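Local coordinates for protein exocyst complex component EXO70 (Saccharomyces cerevisiae, PDB 2B1E) that acts in the secretory pathway as a subunit of the exocyst, which tethers secretory vesicles to sites of exocytosis, and helps that complex assemble, at residues L368-F371 with I372-I376; L285-D288 with A289-I293. All coordinates share one frame; numbering follows the deposited sequence.

In the fold
Contacts 1 and 2 are short helical runs on two helices of the rod-shaped chain, which is mostly helical, with no strands. Contact 2 lies on helix 268-299 and contact 1 on helix 364-391, which comes later in the sequence. Their centres are about 11 Å apart, and the two runs pack directly on each other. C375 SG of contact 1 lies 3.5 Å from I290 CD1 of contact 2. The rings of F371 and F286 meet edge to face, with F371 CE2 3.6 Å from F286 CD1. A289 CB adds a contact to F371 CZ at 3.9 Å. Contact 1 is buried throughout, whereas contact 2 has one buried and one exposed flank. Both lie in the Exo70 C-terminal family region.

Contact 1. Residues L368-F371 with I372-I376; sequences LSCF and ISDCI
Four consecutive i to i+4 backbone hydrogen bonds join L368-F371 to I372-I376, running from I372 N to L368 O through C375 N to F371 O, and D374 N meets C370 O nearly head-on, with a C=O...N angle of 162°. The main side-chain contact is between F371 and C375. The F371 ring has CG anti to the backbone N (chi1 170°), which swings it out beside the turn that follows. C375 SG sits over one face of this ring, 3.8 Å from its centroid. It is offset toward the rim, and C375 SG is 3.4 Å from F371 CZ. I372 comes to the same ring from another direction. Its CD1 approaches F371 CD2 obliquely at 3.4 Å, so the sulfur and the methyl group touch different parts of the ring.

The polar side of the turn is bridged by one water. It is 2.7 Å from S369 OG and 2.7 Å from S373 OG, and links two hydroxyls that are 4.4 Å apart. D374 folds back over the preceding turn, with its OD2 3.7 Å from C370 SG. The carboxylate is buried, but it is matched by salt bridges to R339 and R444 and by a hydrogen bond from W342. These partners probably favour its charged form. W342 also meets the F371 ring edge to face. The arrangement is a Cys sulfur-aromatic contact at i to i+4 spacing, on a buried part of helix 364-391 in the Exo70 C-terminal helical bundle.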
ATOM      1  N   LEU A 368       2.632   8.764  -7.383  1.00 34.34           N
ATOM      2  CA  LEU A 368       2.784   8.929  -5.941  1.00 31.73           C
ATOM      3  C   LEU A 368       3.334  10.308  -5.580  1.00 30.86           C
ATOM      4  O   LEU A 368       2.967  10.875  -4.549  1.00 28.60           O
ATOM      5  CB  LEU A 368       3.704   7.844  -5.378  1.00 29.30           C
ATOM      6  CG  LEU A 368       3.927   7.856  -3.862  1.00 30.19           C
ATOM      7  CD1 LEU A 368       2.593   7.687  -3.151  1.00 30.58           C
ATOM      8  CD2 LEU A 368       4.890   6.742  -3.475  1.00 29.33           C
ATOM      9  N   SER A 369       4.225  10.837  -6.415  1.00 29.62           N
ATOM     10  CA  SER A 369       4.787  12.161  -6.162  1.00 29.72           C
ATOM     11  C   SER A 369       3.671  13.185  -6.269  1.00 29.27           C
ATOM     12  O   SER A 369       3.587  14.107  -5.460  1.00 27.27           O
ATOM     13  CB  SER A 369       5.880  12.512  -7.178  1.00 29.26           C
ATOM     14  OG  SER A 369       6.328  13.849  -6.983  1.00 26.28           O
ATOM     15  N   CYS A 370       2.816  13.009  -7.273  1.00 29.67           N
ATOM     16  CA  CYS A 370       1.703  13.920  -7.491  1.00 31.83           C
ATOM     17  C   CYS A 370       0.817  13.939  -6.250  1.00 31.01           C
ATOM     18  O   CYS A 370       0.399  15.003  -5.790  1.00 30.52           O
ATOM     19  CB  CYS A 370       0.888  13.489  -8.715  1.00 31.36           C
ATOM     20  SG  CYS A 370      -0.316  14.728  -9.278  1.00 37.91           S
ATOM     21  N   PHE A 371       0.538  12.757  -5.707  1.00 29.82           N
ATOM     22  CA  PHE A 371      -0.291  12.640  -4.511  1.00 27.50           C
ATOM     23  C   PHE A 371       0.270  13.452  -3.348  1.00 27.04           C
ATOM     24  O   PHE A 371      -0.462  14.168  -2.672  1.00 26.79           O
ATOM     25  CB  PHE A 371      -0.404  11.176  -4.070  1.00 26.05           C
ATOM     26  CG  PHE A 371      -1.044  11.005  -2.721  1.00 24.56           C
ATOM     27  CD1 PHE A 371      -2.394  11.280  -2.538  1.00 23.49           C
ATOM     28  CD2 PHE A 371      -0.282  10.623  -1.622  1.00 24.18           C
ATOM     29  CE1 PHE A 371      -2.979  11.180  -1.280  1.00 22.61           C
ATOM     30  CE2 PHE A 371      -0.858  10.520  -0.355  1.00 24.49           C
ATOM     31  CZ  PHE A 371      -2.211  10.801  -0.184  1.00 23.99           C
ATOM     32  N   ILE A 372       1.569  13.322  -3.101  1.00 25.61           N
ATOM     33  CA  ILE A 372       2.184  14.051  -2.003  1.00 25.34           C
ATOM     34  C   ILE A 372       2.085  15.549  -2.268  1.00 23.44           C
ATOM     35  O   ILE A 372       1.729  16.318  -1.378  1.00 20.97           O
ATOM     36  CB  ILE A 372       3.667  13.666  -1.831  1.00 25.50           C
ATOM     37  CG1 ILE A 372       3.801  12.139  -1.765  1.00 28.97           C
ATOM     38  CG2 ILE A 372       4.233  14.309  -0.576  1.00 25.39           C
ATOM     39  CD1 ILE A 372       2.870  11.472  -0.773  1.00 30.82           C
ATOM     40  N   SER A 373       2.398  15.945  -3.499  1.00 23.75           N
ATOM     41  CA  SER A 373       2.343  17.347  -3.899  1.00 22.66           C
ATOM     42  C   SER A 373       0.907  17.858  -3.805  1.00 22.08           C
ATOM     43  O   SER A 373       0.674  18.996  -3.402  1.00 20.97           O
ATOM     44  CB  SER A 373       2.873  17.516  -5.331  1.00 23.42           C
ATOM     45  OG  SER A 373       4.285  17.344  -5.389  1.00 20.36           O
ATOM     46  N   ASP A 374      -0.053  17.015  -4.172  1.00 21.80           N
ATOM     47  CA  ASP A 374      -1.459  17.402  -4.102  1.00 24.94           C
ATOM     48  C   ASP A 374      -1.862  17.627  -2.646  1.00 23.70           C
ATOM     49  O   ASP A 374      -2.627  18.543  -2.342  1.00 25.52           O
ATOM     50  CB  ASP A 374      -2.352  16.326  -4.726  1.00 25.78           C
ATOM     51  CG  ASP A 374      -2.384  16.403  -6.240  1.00 27.77           C
ATOM     52  OD1 ASP A 374      -1.776  17.335  -6.806  1.00 27.67           O
ATOM     53  OD2 ASP A 374      -3.027  15.532  -6.864  1.00 29.37           O
ATOM     54  N   CYS A 375      -1.333  16.794  -1.753  1.00 21.80           N
ATOM     55  CA  CYS A 375      -1.620  16.907  -0.328  1.00 22.84           C
ATOM     56  C   CYS A 375      -1.109  18.230   0.241  1.00 22.34           C
ATOM     57  O   CYS A 375      -1.808  18.900   1.007  1.00 20.99           O
ATOM     58  CB  CYS A 375      -0.981  15.743   0.443  1.00 23.70           C
ATOM     59  SG  CYS A 375      -1.898  14.169   0.365  1.00 27.35           S
ATOM     60  N   ILE A 376       0.116  18.600  -0.125  1.00 21.09           N
ATOM     61  CA  ILE A 376       0.701  19.842   0.359  1.00 19.53           C
ATOM     62  C   ILE A 376      -0.037  21.036  -0.241  1.00 19.65           C
ATOM     63  O   ILE A 376      -0.230  22.045   0.432  1.00 18.93           O
ATOM     64  CB  ILE A 376       2.209  19.896   0.043  1.00 20.14           C
ATOM     65  CG1 ILE A 376       2.914  18.760   0.794  1.00 20.16           C
ATOM     66  CG2 ILE A 376       2.798  21.232   0.477  1.00 18.13           C
ATOM     67  CD1 ILE A 376       4.346  18.523   0.353  1.00 22.31           C
TER
HETATM   68  O   HOH W   1       4.848  15.999  -7.603  1.00 28.53           O

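Contact 2. Residues L285-D288 with A289-I293; sequences LFRD and AIDRI
The R287 chain leaves with CG opposite its backbone N and runs extended to NE, while D291 turns its CG beside its own N (chi1 -71°), and this brings the two charged ends together one turn apart. R287 NH1 reaches D291 OD2 at 2.8 Å in a salt bridge. The carboxylate oxygen lies at the guanidinium edge, near its plane. The two planes are 71° apart and the N-H...O angle is only 115°, so the hydrogen-bond part is weak. With an alanine in place of D291, the R287 guanidinium would probably lose this mate and be freer to turn.

Along the backbone, D291 N bonds R287 O at 3.2 Å. R292 N bonds D288 O at 2.7 Å. The bonds of A289 N and I290 N to the preceding turn are weak. R292 sends its own guanidinium to D315 on helix 311-323, in a salt bridge through NE.

The other flank is apolar. F286, A289 and I290 face helix 364-391 and the loops beside it, and F286 and A289 also pack on F323 of helix 311-323. This part of helix 268-299 is thus amphipathic, with an i to i+4 Arg-Asp salt bridge on its exposed flank and an apolar flank packed within the Exo70 C-terminal region.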
ATOM      1  N   LEU A 285      -7.521   4.944   1.401  1.00 37.13           N
ATOM      2  CA  LEU A 285      -6.497   5.439   2.305  1.00 38.10           C
ATOM      3  C   LEU A 285      -5.958   6.779   1.795  1.00 38.18           C
ATOM      4  O   LEU A 285      -5.697   7.694   2.576  1.00 37.98           O
ATOM      5  CB  LEU A 285      -5.370   4.411   2.416  1.00 38.58           C
ATOM      6  CG  LEU A 285      -4.412   4.560   3.595  1.00 40.02           C
ATOM      7  CD1 LEU A 285      -5.204   4.565   4.892  1.00 39.35           C
ATOM      8  CD2 LEU A 285      -3.401   3.417   3.584  1.00 40.72           C
ATOM      9  N   PHE A 286      -5.813   6.890   0.477  1.00 37.38           N
ATOM     10  CA  PHE A 286      -5.307   8.109  -0.148  1.00 37.64           C
ATOM     11  C   PHE A 286      -6.374   9.195  -0.203  1.00 38.27           C
ATOM     12  O   PHE A 286      -6.138  10.332   0.209  1.00 37.46           O
ATOM     13  CB  PHE A 286      -4.804   7.794  -1.558  1.00 37.67           C
ATOM     14  CG  PHE A 286      -3.574   6.933  -1.577  1.00 37.30           C
ATOM     15  CD1 PHE A 286      -2.310   7.506  -1.565  1.00 36.44           C
ATOM     16  CD2 PHE A 286      -3.681   5.545  -1.551  1.00 36.94           C
ATOM     17  CE1 PHE A 286      -1.168   6.712  -1.523  1.00 37.59           C
ATOM     18  CE2 PHE A 286      -2.545   4.743  -1.509  1.00 37.05           C
ATOM     19  CZ  PHE A 286      -1.286   5.328  -1.493  1.00 37.09           C
ATOM     20  N   ARG A 287      -7.549   8.843  -0.711  1.00 38.59           N
ATOM     21  CA  ARG A 287      -8.646   9.796  -0.799  1.00 38.98           C
ATOM     22  C   ARG A 287      -8.910  10.377   0.590  1.00 38.15           C
ATOM     23  O   ARG A 287      -9.171  11.571   0.738  1.00 37.14           O
ATOM     24  CB  ARG A 287      -9.903   9.100  -1.319  1.00 40.59           C
ATOM     25  CG  ARG A 287     -11.071  10.030  -1.583  1.00 43.58           C
ATOM     26  CD  ARG A 287     -12.299   9.234  -2.002  1.00 45.67           C
ATOM     27  NE  ARG A 287     -13.387  10.081  -2.487  1.00 48.34           N
ATOM     28  CZ  ARG A 287     -14.067  10.948  -1.741  1.00 49.17           C
ATOM     29  NH1 ARG A 287     -13.778  11.100  -0.455  1.00 49.11           N
ATOM     30  NH2 ARG A 287     -15.048  11.658  -2.283  1.00 48.96           N
ATOM     31  N   ASP A 288      -8.824   9.522   1.605  1.00 36.31           N
ATOM     32  CA  ASP A 288      -9.060   9.929   2.984  1.00 35.96           C
ATOM     33  C   ASP A 288      -8.055  10.953   3.490  1.00 34.38           C
ATOM     34  O   ASP A 288      -8.419  11.873   4.222  1.00 33.06           O
ATOM     35  CB  ASP A 288      -9.041   8.709   3.908  1.00 38.51           C
ATOM     36  CG  ASP A 288      -9.264   9.078   5.359  1.00 41.10           C
ATOM     37  OD1 ASP A 288     -10.320   9.672   5.667  1.00 43.05           O
ATOM     38  OD2 ASP A 288      -8.383   8.779   6.193  1.00 43.50           O
ATOM     39  N   ALA A 289      -6.790  10.784   3.113  1.00 32.47           N
ATOM     40  CA  ALA A 289      -5.739  11.707   3.532  1.00 30.81           C
ATOM     41  C   ALA A 289      -6.064  13.120   3.062  1.00 29.50           C
ATOM     42  O   ALA A 289      -5.882  14.088   3.800  1.00 27.65           O
ATOM     43  CB  ALA A 289      -4.395  11.269   2.964  1.00 30.42           C
ATOM     44  N   ILE A 290      -6.548  13.231   1.829  1.00 28.05           N
ATOM     45  CA  ILE A 290      -6.897  14.531   1.268  1.00 28.78           C
ATOM     46  C   ILE A 290      -8.066  15.153   2.030  1.00 29.54           C
ATOM     47  O   ILE A 290      -8.005  16.316   2.426  1.00 28.50           O
ATOM     48  CB  ILE A 290      -7.259  14.418  -0.237  1.00 26.00           C
ATOM     49  CG1 ILE A 290      -6.001  14.110  -1.059  1.00 26.02           C
ATOM     50  CG2 ILE A 290      -7.897  15.713  -0.725  1.00 26.19           C
ATOM     51  CD1 ILE A 290      -4.936  15.211  -1.018  1.00 24.58           C
ATOM     52  N   ASP A 291      -9.121  14.368   2.231  1.00 30.95           N
ATOM     53  CA  ASP A 291     -10.313  14.822   2.945  1.00 32.37           C
ATOM     54  C   ASP A 291      -9.974  15.170   4.389  1.00 31.51           C
ATOM     55  O   ASP A 291     -10.538  16.097   4.973  1.00 31.77           O
ATOM     56  CB  ASP A 291     -11.387  13.732   2.904  1.00 35.50           C
ATOM     57  CG  ASP A 291     -11.992  13.567   1.522  1.00 37.92           C
ATOM     58  OD1 ASP A 291     -11.341  13.983   0.540  1.00 39.54           O
ATOM     59  OD2 ASP A 291     -13.109  13.017   1.412  1.00 39.18           O
ATOM     60  N   ARG A 292      -9.040  14.421   4.956  1.00 30.22           N
ATOM     61  CA  ARG A 292      -8.604  14.647   6.321  1.00 29.15           C
ATOM     62  C   ARG A 292      -7.953  16.032   6.427  1.00 28.52           C
ATOM     63  O   ARG A 292      -8.187  16.764   7.385  1.00 28.80           O
ATOM     64  CB  ARG A 292      -7.600  13.569   6.715  1.00 29.52           C
ATOM     65  CG  ARG A 292      -7.146  13.637   8.146  1.00 30.70           C
ATOM     66  CD  ARG A 292      -5.719  13.153   8.256  1.00 33.12           C
ATOM     67  NE  ARG A 292      -5.341  12.923   9.640  1.00 32.79           N
ATOM     68  CZ  ARG A 292      -5.840  11.946  10.385  1.00 34.38           C
ATOM     69  NH1 ARG A 292      -6.737  11.110   9.867  1.00 34.96           N
ATOM     70  NH2 ARG A 292      -5.449  11.805  11.644  1.00 33.21           N
ATOM     71  N   ILE A 293      -7.135  16.385   5.439  1.00 27.00           N
ATOM     72  CA  ILE A 293      -6.461  17.683   5.428  1.00 26.01           C
ATOM     73  C   ILE A 293      -7.470  18.826   5.305  1.00 25.41           C
ATOM     74  O   ILE A 293      -7.384  19.823   6.028  1.00 24.39           O
ATOM     75  CB  ILE A 293      -5.446  17.777   4.265  1.00 23.91           C
ATOM     76  CG1 ILE A 293      -4.381  16.688   4.420  1.00 22.74           C
ATOM     77  CG2 ILE A 293      -4.770  19.143   4.273  1.00 25.66           C
ATOM     78  CD1 ILE A 293      -3.463  16.552   3.219  1.00 24.40           C
TER